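Local coordinates for protein fervidolysin (Fervidobacterium pennivorans, PDB 1R6V) that cleaves keratin into peptides as a calcium-binding, subtilisin-like serine protease, letting the bacterium grow on native feathers, at residues A[476-481]-A[488-493]. The protein carries 1 engineered substitution. Numbering follows the deposited sequence.
Sequences SCYYAK and ARFPHI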
ATOM      1  N   SER A 476     -17.281  -5.289   1.807  1.00 25.01           N
ATOM      2  CA  SER A 476     -15.946  -4.785   2.065  1.00 25.35           C
ATOM      3  C   SER A 476     -15.867  -3.276   2.217  1.00 23.62           C
ATOM      4  O   SER A 476     -16.563  -2.528   1.528  1.00 23.52           O
ATOM      5  CB  SER A 476     -15.002  -5.225   0.945  1.00 26.02           C
ATOM      6  OG  SER A 476     -13.705  -4.673   1.139  1.00 29.42           O
ATOM      7  N   CYS A 477     -15.043  -2.832   3.203  1.00 23.25           N
ATOM      8  CA  CYS A 477     -14.811  -1.410   3.372  1.00 21.70           C
ATOM      9  C   CYS A 477     -13.516  -1.157   2.612  1.00 19.87           C
ATOM     10  O   CYS A 477     -12.770  -2.097   2.336  1.00 19.37           O
ATOM     11  CB  CYS A 477     -14.642  -1.062   4.847  1.00 23.63           C
ATOM     12  SG  CYS A 477     -16.199  -1.297   5.788  1.00 29.43           S
ATOM     13  N   TYR A 478     -13.255   0.097   2.273  1.00 17.70           N
ATOM     14  CA  TYR A 478     -12.040   0.422   1.539  1.00 16.43           C
ATOM     15  C   TYR A 478     -11.331   1.583   2.200  1.00 16.12           C
ATOM     16  O   TYR A 478     -11.946   2.377   2.909  1.00 15.01           O
ATOM     17  CB  TYR A 478     -12.370   0.778   0.086  1.00 14.31           C
ATOM     18  CG  TYR A 478     -13.048  -0.349  -0.678  1.00 14.30           C
ATOM     19  CD1 TYR A 478     -14.404  -0.276  -1.001  1.00 15.02           C
ATOM     20  CD2 TYR A 478     -12.330  -1.477  -1.080  1.00 13.39           C
ATOM     21  CE1 TYR A 478     -15.034  -1.305  -1.716  1.00 12.92           C
ATOM     22  CE2 TYR A 478     -12.943  -2.512  -1.796  1.00 12.90           C
ATOM     23  CZ  TYR A 478     -14.296  -2.411  -2.112  1.00 12.00           C
ATOM     24  OH  TYR A 478     -14.896  -3.403  -2.844  1.00 13.18           O
ATOM     25  N   TYR A 479     -10.028   1.689   1.966  1.00 15.89           N
ATOM     26  CA  TYR A 479      -9.255   2.764   2.565  1.00 17.90           C
ATOM     27  C   TYR A 479      -8.120   3.175   1.641  1.00 16.71           C
ATOM     28  O   TYR A 479      -7.536   2.336   0.964  1.00 18.70           O
ATOM     29  CB  TYR A 479      -8.687   2.292   3.910  1.00 20.99           C
ATOM     30  CG  TYR A 479      -7.700   3.247   4.563  1.00 25.45           C
ATOM     31  CD1 TYR A 479      -6.343   3.226   4.221  1.00 28.04           C
ATOM     32  CD2 TYR A 479      -8.120   4.162   5.522  1.00 28.87           C
ATOM     33  CE1 TYR A 479      -5.431   4.101   4.825  1.00 29.01           C
ATOM     34  CE2 TYR A 479      -7.215   5.041   6.133  1.00 30.10           C
ATOM     35  CZ  TYR A 479      -5.878   5.005   5.778  1.00 30.20           C
ATOM     36  OH  TYR A 479      -4.996   5.882   6.378  1.00 32.05           O
ATOM     37  N   ALA A 480      -7.825   4.468   1.607  1.00 17.36           N
ATOM     38  CA  ALA A 480      -6.723   4.989   0.803  1.00 17.10           C
ATOM     39  C   ALA A 480      -6.366   6.381   1.297  1.00 18.28           C
ATOM     40  O   ALA A 480      -7.178   7.068   1.911  1.00 18.85           O
ATOM     41  CB  ALA A 480      -7.100   5.051  -0.670  1.00 16.39           C
ATOM     42  N   LYS A 481      -5.144   6.801   1.022  1.00 17.68           N
ATOM     43  CA  LYS A 481      -4.699   8.123   1.436  1.00 18.10           C
ATOM     44  C   LYS A 481      -4.519   8.994   0.197  1.00 17.43           C
ATOM     45  O   LYS A 481      -4.045   8.518  -0.836  1.00 17.70           O
ATOM     46  CB  LYS A 481      -3.380   7.984   2.180  1.00 20.59           C
ATOM     47  CG  LYS A 481      -3.484   7.039   3.362  1.00 26.30           C
ATOM     48  CD  LYS A 481      -2.145   6.805   4.038  1.00 31.29           C
ATOM     49  CE  LYS A 481      -1.819   7.910   5.017  1.00 34.08           C
ATOM     50  NZ  LYS A 481      -0.566   7.594   5.768  1.00 37.87           N
ATOM     51  N   ALA A 488      -7.438  10.232  -3.933  1.00 14.67           N
ATOM     52  CA  ALA A 488      -7.360   8.908  -3.324  1.00 15.32           C
ATOM     53  C   ALA A 488      -8.104   8.087  -4.375  1.00 15.92           C
ATOM     54  O   ALA A 488      -9.271   8.365  -4.670  1.00 16.44           O
ATOM     55  CB  ALA A 488      -8.100   8.865  -1.984  1.00 15.90           C
ATOM     56  N   ARG A 489      -7.424   7.099  -4.949  1.00 15.60           N
ATOM     57  CA  ARG A 489      -7.999   6.281  -6.012  1.00 16.18           C
ATOM     58  C   ARG A 489      -8.406   4.918  -5.518  1.00 14.70           C
ATOM     59  O   ARG A 489      -7.658   4.266  -4.788  1.00 13.91           O
ATOM     60  CB  ARG A 489      -6.988   6.083  -7.153  1.00 19.20           C
ATOM     61  CG  ARG A 489      -6.335   7.348  -7.672  1.00 26.12           C
ATOM     62  CD  ARG A 489      -5.329   7.015  -8.777  1.00 31.61           C
ATOM     63  NE  ARG A 489      -5.991   6.644 -10.027  1.00 37.71           N
ATOM     64  CZ  ARG A 489      -5.377   6.532 -11.205  1.00 40.35           C
ATOM     65  NH1 ARG A 489      -4.070   6.758 -11.309  1.00 41.84           N
ATOM     66  NH2 ARG A 489      -6.075   6.207 -12.287  1.00 41.02           N
ATOM     67  N   PHE A 490      -9.586   4.477  -5.955  1.00 12.83           N
ATOM     68  CA  PHE A 490     -10.122   3.176  -5.570  1.00 13.57           C
ATOM     69  C   PHE A 490     -10.443   2.367  -6.825  1.00 12.53           C
ATOM     70  O   PHE A 490     -11.554   2.435  -7.328  1.00 11.91           O
ATOM     71  CB  PHE A 490     -11.406   3.368  -4.750  1.00 12.63           C
ATOM     72  CG  PHE A 490     -11.173   4.062  -3.435  1.00 12.74           C
ATOM     73  CD1 PHE A 490     -11.106   5.449  -3.360  1.00 11.48           C
ATOM     74  CD2 PHE A 490     -10.994   3.318  -2.278  1.00 13.27           C
ATOM     75  CE1 PHE A 490     -10.859   6.091  -2.145  1.00 12.95           C
ATOM     76  CE2 PHE A 490     -10.745   3.944  -1.057  1.00 13.72           C
ATOM     77  CZ  PHE A 490     -10.678   5.332  -0.993  1.00 11.45           C
ATOM     78  N   PRO A 491      -9.489   1.565  -7.316  1.00 11.76           N
ATOM     79  CA  PRO A 491      -9.761   0.781  -8.522  1.00 12.93           C
ATOM     80  C   PRO A 491     -10.510  -0.513  -8.306  1.00 12.86           C
ATOM     81  O   PRO A 491     -10.311  -1.213  -7.310  1.00 11.38           O
ATOM     82  CB  PRO A 491      -8.372   0.531  -9.103  1.00 15.17           C
ATOM     83  CG  PRO A 491      -7.491   0.489  -7.889  1.00 18.87           C
ATOM     84  CD  PRO A 491      -8.066   1.502  -6.929  1.00 12.93           C
ATOM     85  N   HIS A 492     -11.393  -0.805  -9.252  1.00 11.83           N
ATOM     86  CA  HIS A 492     -12.129  -2.053  -9.248  1.00 10.71           C
ATOM     87  C   HIS A 492     -12.814  -2.423  -7.950  1.00 10.70           C
ATOM     88  O   HIS A 492     -12.819  -3.579  -7.567  1.00 12.32           O
ATOM     89  CB  HIS A 492     -11.166  -3.149  -9.700  1.00 12.14           C
ATOM     90  CG  HIS A 492     -10.650  -2.914 -11.081  1.00 12.60           C
ATOM     91  ND1 HIS A 492     -11.387  -3.233 -12.202  1.00 13.57           N
ATOM     92  CD2 HIS A 492      -9.553  -2.256 -11.525  1.00 15.37           C
ATOM     93  CE1 HIS A 492     -10.772  -2.770 -13.276  1.00 15.47           C
ATOM     94  NE2 HIS A 492      -9.659  -2.172 -12.892  1.00 15.11           N
ATOM     95  N   ILE A 493     -13.421  -1.433  -7.305  1.00 11.35           N
ATOM     96  CA  ILE A 493     -14.149  -1.662  -6.074  1.00 11.85           C
ATOM     97  C   ILE A 493     -15.638  -1.868  -6.402  1.00 12.85           C
ATOM     98  O   ILE A 493     -16.083  -1.640  -7.530  1.00 12.95           O
ATOM     99  CB  ILE A 493     -14.036  -0.466  -5.076  1.00 10.87           C
ATOM    100  CG1 ILE A 493     -14.647   0.807  -5.672  1.00 12.67           C
ATOM    101  CG2 ILE A 493     -12.559  -0.230  -4.710  1.00 11.91           C
ATOM    102  CD1 ILE A 493     -14.922   1.896  -4.605  1.00 12.87           C
TER
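Tyr478 and Ala480 of strand 478-481 meet Phe490 and Ile493 of 488-493 in an apolar contact between the two sheets of an Ig-like beta-sandwich domain. No hydrogen bond links the segments, and each strand bonds to its own neighbour: Tyr478 with Met470 and Ala480 with Val468 on one side, Phe490 with Phe450 on the other. The strand axes approach to 6.2 Å at 143°, a close approach where two outermost strands meet. In a CH-pi contact, Ile493 CG2 lies 3.7 Å from the centroid of the Tyr478 ring and 9° off its normal, hence over the middle of one face. Ile493 CB adds a 3.6 Å contact with Tyr478 CZ. With CG of Tyr478 anti to its carbonyl carbon (chi1 -60°), the ring extends over Ile493, and its OH takes a hydrogen bond from the backbone N of Asp494. A serine in place of Tyr478 would probably cost Ile493 CG2 the ring it lies over and leave the Asp494 amide without its phenol partner. Phe490 inserts beside this pair: its CD2 is 3.7 Å from Tyr478 CB, and its CZ 3.6 Å from Ala480 CB, while the backbone N of Tyr479 sits at the ring edge. Strands 478-481 and 487-494, paired with 466-471 and 446-455, thus close one sandwich margin, where helix 275-286 of the subtilase domain packs on Pro491.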